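Type IV secretion system protein VirB11 (PDB 2GZA) binds and hydrolyses ATP as the hexameric VirB11 ATPase of the Brucella suis type IV secretion system, a virulence machine that may help establish the replication niche in the host. Local coordinates at residues V43-C51 / D218-F226; D84-L92 / I102-C110. All blocks are in the same frame, centred on the assembly; numbering follows the deposited sequence.

Contact 1. Residues V43-C51 / D218-F226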
loop_
_atom_site.group_PDB
_atom_site.type_symbol
_atom_site.label_atom_id
_atom_site.label_comp_id
_atom_site.label_asym_id
_atom_site.label_seq_id
_atom_site.Cartn_x
_atom_site.Cartn_y
_atom_site.Cartn_z
ATOM N N VAL C 43 -31.947 -31.649 -15.257
ATOM C CA VAL C 43 -33.331 -31.565 -14.824
ATOM C C VAL C 43 -33.558 -30.176 -14.226
ATOM O O VAL C 43 -32.926 -29.800 -13.234
ATOM C CB VAL C 43 -33.730 -32.693 -13.827
ATOM C CG1 VAL C 43 -35.191 -32.521 -13.362
ATOM C CG2 VAL C 43 -33.546 -34.067 -14.456
ATOM N N ASN C 44 -34.446 -29.414 -14.858
ATOM C CA ASN C 44 -34.763 -28.041 -14.422
ATOM C C ASN C 44 -35.963 -28.000 -13.496
ATOM O O ASN C 44 -36.060 -27.129 -12.635
ATOM C CB ASN C 44 -35.045 -27.131 -15.619
ATOM C CG ASN C 44 -33.914 -27.111 -16.616
ATOM O OD1 ASN C 44 -32.761 -27.345 -16.260
ATOM N ND2 ASN C 44 -34.235 -26.838 -17.877
ATOM N N ARG C 45 -36.879 -28.938 -13.699
ATOM C CA ARG C 45 -38.127 -28.993 -12.956
ATOM C C ARG C 45 -38.709 -30.391 -13.055
ATOM O O ARG C 45 -38.343 -31.143 -13.956
ATOM C CB ARG C 45 -39.120 -27.934 -13.472
ATOM C CG ARG C 45 -39.522 -28.046 -14.941
ATOM C CD ARG C 45 -39.214 -26.758 -15.694
ATOM N NE ARG C 45 -39.345 -25.586 -14.827
ATOM C CZ ARG C 45 -38.634 -24.468 -14.926
ATOM N NH1 ARG C 45 -37.709 -24.324 -15.860
ATOM N NH2 ARG C 45 -38.850 -23.483 -14.070
ATOM N N PRO C 46 -39.636 -30.732 -12.144
ATOM C CA PRO C 46 -40.297 -32.031 -12.161
ATOM C C PRO C 46 -40.877 -32.338 -13.531
ATOM O O PRO C 46 -41.502 -31.470 -14.135
ATOM C CB PRO C 46 -41.458 -31.836 -11.169
ATOM C CG PRO C 46 -41.569 -30.353 -10.961
ATOM C CD PRO C 46 -40.167 -29.877 -11.067
ATOM N N GLY C 47 -40.656 -33.559 -14.013
ATOM C CA GLY C 47 -41.318 -34.039 -15.217
ATOM C C GLY C 47 -40.540 -33.937 -16.515
ATOM O O GLY C 47 -40.993 -34.439 -17.539
ATOM N N GLU C 48 -39.377 -33.294 -16.496
ATOM C CA GLU C 48 -38.615 -33.149 -17.730
ATOM C C GLU C 48 -37.113 -33.292 -17.565
ATOM O O GLU C 48 -36.577 -33.150 -16.467
ATOM C CB GLU C 48 -38.971 -31.846 -18.470
ATOM C CG GLU C 48 -39.318 -30.649 -17.599
ATOM C CD GLU C 48 -38.990 -29.331 -18.278
ATOM O OE1 GLU C 48 -39.897 -28.715 -18.873
ATOM O OE2 GLU C 48 -37.817 -28.913 -18.226
ATOM N N VAL C 49 -36.452 -33.625 -18.669
ATOM C CA VAL C 49 -35.000 -33.600 -18.739
ATOM C C VAL C 49 -34.561 -32.872 -20.004
ATOM O O VAL C 49 -35.251 -32.905 -21.024
ATOM C CB VAL C 49 -34.347 -35.020 -18.649
ATOM C CG1 VAL C 49 -35.169 -35.955 -17.791
ATOM C CG2 VAL C 49 -34.117 -35.625 -20.018
ATOM N N PHE C 50 -33.431 -32.188 -19.912
ATOM C CA PHE C 50 -32.781 -31.619 -21.076
ATOM C C PHE C 50 -31.389 -32.216 -21.196
ATOM O O PHE C 50 -30.633 -32.229 -20.224
ATOM C CB PHE C 50 -32.716 -30.092 -20.982
ATOM C CG PHE C 50 -33.956 -29.402 -21.451
ATOM C CD1 PHE C 50 -35.007 -29.149 -20.575
ATOM C CD2 PHE C 50 -34.084 -29.003 -22.770
ATOM C CE1 PHE C 50 -36.154 -28.508 -21.010
ATOM C CE2 PHE C 50 -35.235 -28.361 -23.210
ATOM C CZ PHE C 50 -36.268 -28.111 -22.325
ATOM N N CYS C 51 -31.061 -32.731 -22.374
ATOM C CA CYS C 51 -29.733 -33.293 -22.595
ATOM C C CYS C 51 -28.996 -32.661 -23.769
ATOM O O CYS C 51 -29.601 -32.275 -24.767
ATOM C CB CYS C 51 -29.779 -34.822 -22.705
ATOM S SG CYS C 51 -30.587 -35.454 -24.172
ATOM N N ASP C 218 -40.850 -18.424 -23.409
ATOM C CA ASP C 218 -40.443 -18.947 -24.709
ATOM C C ASP C 218 -39.100 -19.668 -24.660
ATOM O O ASP C 218 -38.573 -20.069 -25.697
ATOM C CB ASP C 218 -40.366 -17.815 -25.738
ATOM C CG ASP C 218 -41.689 -17.106 -25.934
ATOM O OD1 ASP C 218 -42.719 -17.791 -26.098
ATOM O OD2 ASP C 218 -41.695 -15.860 -25.935
ATOM N N HIS C 219 -38.538 -19.821 -23.468
ATOM C CA HIS C 219 -37.277 -20.537 -23.313
ATOM C C HIS C 219 -37.445 -21.738 -22.382
ATOM O O HIS C 219 -37.143 -21.639 -21.198
ATOM C CB HIS C 219 -36.200 -19.603 -22.771
ATOM C CG HIS C 219 -35.821 -18.497 -23.700
ATOM N ND1 HIS C 219 -34.808 -18.621 -24.629
ATOM C CD2 HIS C 219 -36.297 -17.233 -23.823
ATOM C CE1 HIS C 219 -34.689 -17.488 -25.295
ATOM N NE2 HIS C 219 -35.582 -16.630 -24.828
ATOM N N PRO C 220 -37.909 -22.887 -22.916
ATOM C CA PRO C 220 -38.236 -24.055 -22.080
ATOM C C PRO C 220 -37.075 -24.539 -21.208
ATOM O O PRO C 220 -37.290 -24.980 -20.085
ATOM C CB PRO C 220 -38.615 -25.138 -23.105
ATOM C CG PRO C 220 -38.071 -24.656 -24.415
ATOM C CD PRO C 220 -38.135 -23.160 -24.344
ATOM N N ASN C 221 -35.860 -24.448 -21.730
ATOM C CA ASN C 221 -34.674 -24.890 -21.011
ATOM C C ASN C 221 -34.091 -23.745 -20.179
ATOM O O ASN C 221 -33.186 -23.041 -20.627
ATOM C CB ASN C 221 -33.643 -25.452 -22.003
ATOM C CG ASN C 221 -32.465 -26.153 -21.328
ATOM O OD1 ASN C 221 -32.338 -26.163 -20.106
ATOM N ND2 ASN C 221 -31.590 -26.734 -22.137
ATOM N N HIS C 222 -34.623 -23.555 -18.975
ATOM C CA HIS C 222 -34.130 -22.502 -18.089
ATOM C C HIS C 222 -34.192 -22.886 -16.619
ATOM O O HIS C 222 -34.914 -23.814 -16.240
ATOM C CB HIS C 222 -34.849 -21.162 -18.341
ATOM C CG HIS C 222 -36.262 -21.120 -17.849
ATOM N ND1 HIS C 222 -37.337 -21.433 -18.648
ATOM C CD2 HIS C 222 -36.777 -20.806 -16.637
ATOM C CE1 HIS C 222 -38.452 -21.311 -17.953
ATOM N NE2 HIS C 222 -38.138 -20.934 -16.728
ATOM N N VAL C 223 -33.423 -22.164 -15.808
ATOM C CA VAL C 223 -33.451 -22.310 -14.354
ATOM C C VAL C 223 -33.466 -20.918 -13.729
ATOM O O VAL C 223 -32.616 -20.086 -14.060
ATOM C CB VAL C 223 -32.229 -23.130 -13.829
ATOM C CG1 VAL C 223 -32.213 -23.168 -12.313
ATOM C CG2 VAL C 223 -32.250 -24.554 -14.383
ATOM N N HIS C 224 -34.437 -20.658 -12.856
ATOM C CA HIS C 224 -34.461 -19.411 -12.090
ATOM C C HIS C 224 -33.791 -19.629 -10.748
ATOM O O HIS C 224 -34.261 -20.434 -9.944
ATOM C CB HIS C 224 -35.887 -18.909 -11.860
ATOM C CG HIS C 224 -36.650 -18.632 -13.113
ATOM N ND1 HIS C 224 -36.260 -17.682 -14.029
ATOM C CD2 HIS C 224 -37.802 -19.162 -13.586
ATOM C CE1 HIS C 224 -37.130 -17.652 -15.020
ATOM N NE2 HIS C 224 -38.076 -18.536 -14.773
ATOM N N LEU C 225 -32.693 -18.920 -10.514
ATOM C CA LEU C 225 -32.019 -18.951 -9.224
ATOM C C LEU C 225 -32.325 -17.692 -8.413
ATOM O O LEU C 225 -32.515 -16.609 -8.970
ATOM C CB LEU C 225 -30.509 -19.136 -9.384
ATOM C CG LEU C 225 -29.977 -20.354 -10.151
ATOM C CD1 LEU C 225 -28.468 -20.261 -10.307
ATOM C CD2 LEU C 225 -30.366 -21.674 -9.485
ATOM N N PHE C 226 -32.368 -17.843 -7.093
ATOM C CA PHE C 226 -32.772 -16.762 -6.199
ATOM C C PHE C 226 -31.864 -16.618 -4.981
ATOM O O PHE C 226 -31.419 -17.619 -4.410
ATOM C CB PHE C 226 -34.219 -16.956 -5.763
ATOM C CG PHE C 226 -35.191 -16.858 -6.886
ATOM C CD1 PHE C 226 -35.644 -18.004 -7.529
ATOM C CD2 PHE C 226 -35.637 -15.616 -7.322
ATOM C CE1 PHE C 226 -36.541 -17.916 -8.577
ATOM C CE2 PHE C 226 -36.532 -15.521 -8.373
ATOM C CZ PHE C 226 -36.987 -16.672 -9.001
HETATM O O HOH W 1 -37.065 -26.369 -18.137
#
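Phe50 and Asn221 form the dense end of this contact, where an aromatic ring and a side-chain amide lie flat on one another. Their planes are 17° apart, and the methylene of Asn221 completes the stack with a CH-pi contact, CB lying 3.6 Å from the centroid of the Phe50 ring and over its face. The amide reaches back along the ring because CG of Asn221 stands opposite its own backbone N (chi1 -170°). Pro220 borders this dense part on its solvent side, its CB 3.9 Å from CZ of Phe50.

The same amide turns its oxygen to Asn44, whose ND2 donates to OD1 of Asn221 over 3.0 Å. OD1 of Asn221 lies close to the plane of the Asn44 amide, whereas the donor sits 34° out of the carbonyl plane of Asn221. Arg204 also donates to OD1 of both residues and so ties the amides together. CG2 of Val223 packs against OD1 of Asn44 at 3.4 Å.

Toward Arg45 and Glu48, both partly exposed, the fit is looser and depends on water. One water accepts from ND2 of Asn44 and NH1 of Arg45 and donates to OE2 of Glu48. Bent at chi2 and chi3, the Arg45 chain brings NH1 over one face of the His222 ring, 3.5 Å from NE2, while NH2 forms a salt bridge with Glu111. The carbonyl O of His219 accepts from ND1 of His222 at the edge of that ring, 2.6 Å away, which fixes its rotation.

The contact links the N-terminal antiparallel sheet, where strand 48-52 lies between strands 40-43 and 57-61, to the RecA-like P-loop ATPase half, where strand 222-226 edges the parallel sheet beside strand 205-209. Trp57 of strand 57-61 touches both Phe50 and Asn221.

Contact 2. Residues D84-L92 / I102-C110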
loop_
_atom_site.group_PDB
_atom_site.type_symbol
_atom_site.label_atom_id
_atom_site.label_comp_id
_atom_site.label_asym_id
_atom_site.label_seq_id
_atom_site.Cartn_x
_atom_site.Cartn_y
_atom_site.Cartn_z
ATOM N N ASP C 84 -24.861 -31.991 3.587
ATOM C CA ASP C 84 -26.287 -31.788 3.788
ATOM C C ASP C 84 -26.869 -30.817 2.770
ATOM O O ASP C 84 -26.384 -29.693 2.614
ATOM C CB ASP C 84 -26.581 -31.327 5.226
ATOM C CG ASP C 84 -25.749 -30.115 5.643
ATOM O OD1 ASP C 84 -24.505 -30.162 5.509
ATOM O OD2 ASP C 84 -26.344 -29.114 6.111
ATOM N N ILE C 85 -27.895 -31.290 2.077
ATOM C CA ILE C 85 -28.678 -30.425 1.227
ATOM C C ILE C 85 -29.995 -30.109 1.955
ATOM O O ILE C 85 -31.016 -30.782 1.791
ATOM C CB ILE C 85 -28.919 -30.993 -0.204
ATOM C CG1 ILE C 85 -29.663 -29.960 -1.061
ATOM C CG2 ILE C 85 -29.666 -32.318 -0.162
ATOM C CD1 ILE C 85 -29.251 -29.959 -2.513
ATOM N N SER C 86 -29.894 -29.086 2.776
ATOM C CA SER C 86 -30.981 -28.564 3.558
ATOM C C SER C 86 -31.453 -27.294 2.883
ATOM O O SER C 86 -30.912 -26.882 1.853
ATOM C CB SER C 86 -30.526 -28.266 4.993
ATOM O OG SER C 86 -29.401 -27.402 5.001
ATOM N N ASP C 87 -32.469 -26.675 3.476
ATOM C CA ASP C 87 -33.033 -25.424 3.019
ATOM C C ASP C 87 -32.142 -24.237 3.453
ATOM O O ASP C 87 -32.346 -23.107 3.003
ATOM C CB ASP C 87 -34.507 -25.366 3.466
ATOM C CG ASP C 87 -34.980 -24.006 3.881
ATOM O OD1 ASP C 87 -35.324 -23.844 5.074
ATOM O OD2 ASP C 87 -35.024 -23.105 3.017
ATOM N N SER C 88 -31.129 -24.516 4.302
ATOM C CA SER C 88 -30.107 -23.534 4.728
ATOM C C SER C 88 -28.752 -23.814 4.049
ATOM O O SER C 88 -27.790 -23.067 4.217
ATOM C CB SER C 88 -29.982 -23.502 6.254
ATOM O OG SER C 88 -29.909 -24.820 6.784
ATOM N N ARG C 89 -28.727 -24.900 3.276
ATOM C CA ARG C 89 -27.590 -25.243 2.410
ATOM C C ARG C 89 -28.140 -25.866 1.119
ATOM O O ARG C 89 -28.137 -27.084 0.950
ATOM C CB ARG C 89 -26.608 -26.173 3.120
ATOM C CG ARG C 89 -25.650 -25.424 4.044
ATOM C CD ARG C 89 -24.697 -26.330 4.791
ATOM N NE ARG C 89 -23.692 -25.548 5.510
ATOM C CZ ARG C 89 -22.889 -26.027 6.456
ATOM N NH1 ARG C 89 -22.961 -27.301 6.827
ATOM N NH2 ARG C 89 -22.013 -25.224 7.039
ATOM N N PRO C 90 -28.631 -25.009 0.204
ATOM C CA PRO C 90 -29.362 -25.451 -0.978
ATOM C C PRO C 90 -28.553 -25.641 -2.268
ATOM O O PRO C 90 -29.127 -26.017 -3.289
ATOM C CB PRO C 90 -30.395 -24.334 -1.164
ATOM C CG PRO C 90 -29.873 -23.144 -0.350
ATOM C CD PRO C 90 -28.580 -23.541 0.274
ATOM N N VAL C 91 -27.251 -25.386 -2.229
ATOM C CA VAL C 91 -26.395 -25.596 -3.396
ATOM C C VAL C 91 -25.385 -26.699 -3.104
ATOM O O VAL C 91 -24.645 -26.631 -2.126
ATOM C CB VAL C 91 -25.705 -24.288 -3.848
ATOM C CG1 VAL C 91 -24.709 -24.558 -4.958
ATOM C CG2 VAL C 91 -26.750 -23.286 -4.306
ATOM N N LEU C 92 -25.372 -27.718 -3.959
ATOM C CA LEU C 92 -24.538 -28.895 -3.749
ATOM C C LEU C 92 -23.716 -29.243 -4.983
ATOM O O LEU C 92 -24.246 -29.298 -6.088
ATOM C CB LEU C 92 -25.416 -30.088 -3.363
ATOM C CG LEU C 92 -24.807 -31.298 -2.645
ATOM C CD1 LEU C 92 -25.906 -32.059 -1.978
ATOM C CD2 LEU C 92 -24.039 -32.234 -3.565
ATOM N N ILE C 102 -21.951 -33.515 -10.618
ATOM C CA ILE C 102 -23.349 -33.171 -10.442
ATOM C C ILE C 102 -23.512 -31.901 -9.605
ATOM O O ILE C 102 -22.955 -31.780 -8.513
ATOM C CB ILE C 102 -24.170 -34.372 -9.871
ATOM C CG1 ILE C 102 -25.662 -34.035 -9.797
ATOM C CG2 ILE C 102 -23.623 -34.825 -8.522
ATOM C CD1 ILE C 102 -26.563 -35.235 -9.563
ATOM N N GLN C 103 -24.254 -30.945 -10.147
ATOM C CA GLN C 103 -24.639 -29.772 -9.390
ATOM C C GLN C 103 -26.122 -29.766 -9.127
ATOM O O GLN C 103 -26.930 -29.931 -10.041
ATOM C CB GLN C 103 -24.192 -28.485 -10.060
ATOM C CG GLN C 103 -23.073 -27.819 -9.295
ATOM C CD GLN C 103 -23.563 -26.739 -8.348
ATOM O OE1 GLN C 103 -22.770 -26.104 -7.655
ATOM N NE2 GLN C 103 -24.876 -26.505 -8.325
ATOM N N ILE C 104 -26.466 -29.600 -7.857
ATOM C CA ILE C 104 -27.853 -29.566 -7.433
ATOM C C ILE C 104 -28.170 -28.286 -6.671
ATOM O O ILE C 104 -27.480 -27.920 -5.713
ATOM C CB ILE C 104 -28.252 -30.810 -6.599
ATOM C CG1 ILE C 104 -27.987 -32.096 -7.393
ATOM C CG2 ILE C 104 -29.727 -30.727 -6.185
ATOM C CD1 ILE C 104 -28.374 -33.375 -6.682
ATOM N N VAL C 105 -29.210 -27.600 -7.130
ATOM C CA VAL C 105 -29.755 -26.442 -6.434
ATOM C C VAL C 105 -31.191 -26.749 -6.026
ATOM O O VAL C 105 -31.989 -27.199 -6.847
ATOM C CB VAL C 105 -29.739 -25.173 -7.309
ATOM C CG1 VAL C 105 -29.977 -23.926 -6.451
ATOM C CG2 VAL C 105 -28.434 -25.060 -8.065
ATOM N N ARG C 106 -31.510 -26.516 -4.754
ATOM C CA ARG C 106 -32.868 -26.733 -4.256
ATOM C C ARG C 106 -33.588 -25.428 -3.829
ATOM O O ARG C 106 -32.933 -24.408 -3.615
ATOM C CB ARG C 106 -32.912 -27.829 -3.178
ATOM C CG ARG C 106 -32.289 -27.475 -1.855
ATOM C CD ARG C 106 -32.996 -28.187 -0.718
ATOM N NE ARG C 106 -34.117 -27.399 -0.199
ATOM C CZ ARG C 106 -35.099 -27.877 0.556
ATOM N NH1 ARG C 106 -35.127 -29.159 0.897
ATOM N NH2 ARG C 106 -36.064 -27.066 0.969
ATOM N N PRO C 107 -34.937 -25.472 -3.739
ATOM C CA PRO C 107 -36.004 -24.468 -3.602
ATOM C C PRO C 107 -35.895 -23.111 -2.881
ATOM O O PRO C 107 -36.670 -22.215 -3.230
ATOM C CB PRO C 107 -37.140 -25.272 -3.012
ATOM C CG PRO C 107 -37.036 -26.501 -3.752
ATOM C CD PRO C 107 -35.554 -26.802 -3.851
ATOM N N PRO C 108 -35.056 -22.943 -1.844
ATOM C CA PRO C 108 -34.954 -21.489 -1.624
ATOM C C PRO C 108 -34.106 -20.833 -2.723
ATOM O O PRO C 108 -34.477 -19.777 -3.236
ATOM C CB PRO C 108 -34.310 -21.363 -0.244
ATOM C CG PRO C 108 -33.603 -22.667 -0.027
ATOM C CD PRO C 108 -34.302 -23.734 -0.857
ATOM N N ALA C 109 -33.009 -21.479 -3.111
ATOM C CA ALA C 109 -32.092 -20.900 -4.088
ATOM C C ALA C 109 -32.533 -21.040 -5.553
ATOM O O ALA C 109 -31.989 -20.370 -6.424
ATOM C CB ALA C 109 -30.690 -21.443 -3.885
ATOM N N CYS C 110 -33.508 -21.906 -5.819
ATOM C CA CYS C 110 -34.110 -22.011 -7.152
ATOM C C CYS C 110 -35.629 -21.895 -7.054
ATOM O O CYS C 110 -36.178 -21.959 -5.967
ATOM C CB CYS C 110 -33.717 -23.322 -7.838
ATOM S SG CYS C 110 -34.545 -24.802 -7.194
#
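Pro90 fits into a hollow shaped by Arg106, Pro108 and Ala109, just where the hairpin of strands 91-95 and 101-105 opens into its flanking loops. Its CB lies 3.7 Å from CG of Arg106 and its CG 3.8 Å from CG of Pro108, while the methyl of Ala109 forms another wall.

A second bump lies alongside. Ile85 extends its CG1 branch, opposite the backbone N (chi1 -176°), into the angle between Ile104 and Arg106: CD1 of Ile85 meets CG2 of Ile104 at 3.8 Å, and its CG1 rests on the arginine's methylenes. The Arg106 chain kinks twice, at chi2 and again at chi3, which keeps its aliphatic part against CG1 of Ile85 and turns one face of its guanidinium to the backbone of Ser86 and to Asp87. CB of Asp87 comes within 3.4 Å of NH2 of Arg106, and its carboxylate leans on the Pro108 ring.

Within the hairpin the fit is regular. Val91 and Val105, a non-hydrogen-bonded antiparallel pair, point the same way side by side, with CG2 of Val91 3.9 Å from CG1 of Val105; Ser247 of helix 241-248 touches both. Leu92 and Ile104 are the adjoining hydrogen-bonded pair and project from the other face, toward helix 67-81.

Chemically, the grip is divided between backbone and apolar surface. Leu92 N donates to Ile104 O over 2.7 Å and Ile104 N to Leu92 O over 2.9 Å, and Arg106 N carries the ladder one step beyond the paired strands to Pro90 O. By contrast, OD2 of Asp87 sits off to one side of the guanidinium plane of Arg106, in line with none of its N-H groups. The opposite charges probably attract only diffusely, which implies that main-chain bonds and shape, rather than a salt bridge, hold the two segments together.

Overall arrangement
Contacts 1 and 2 share the six-stranded antiparallel sheet but use it differently. Contact 2 is local, pairing its outermost strand 91-95 with strand 101-105 through backbone bonds and apolar side chains. Contact 1 is long-range: it sets the turn before strand 48-52, and Phe50 within that strand, against the start of strand 222-226 and the loop leading into it, relying on amides, a ring-on-amide stack and a water. Both are partly buried: in contact 1 Pro220 is the exposed residue and in contact 2 Asp87, while the paired Leu92 and Ile104 are buried. With centres about 16 Å apart, they meet where Phe226 N probably bonds to Ala109 O, so the loop after strand 101-105 also touches strand 222-226.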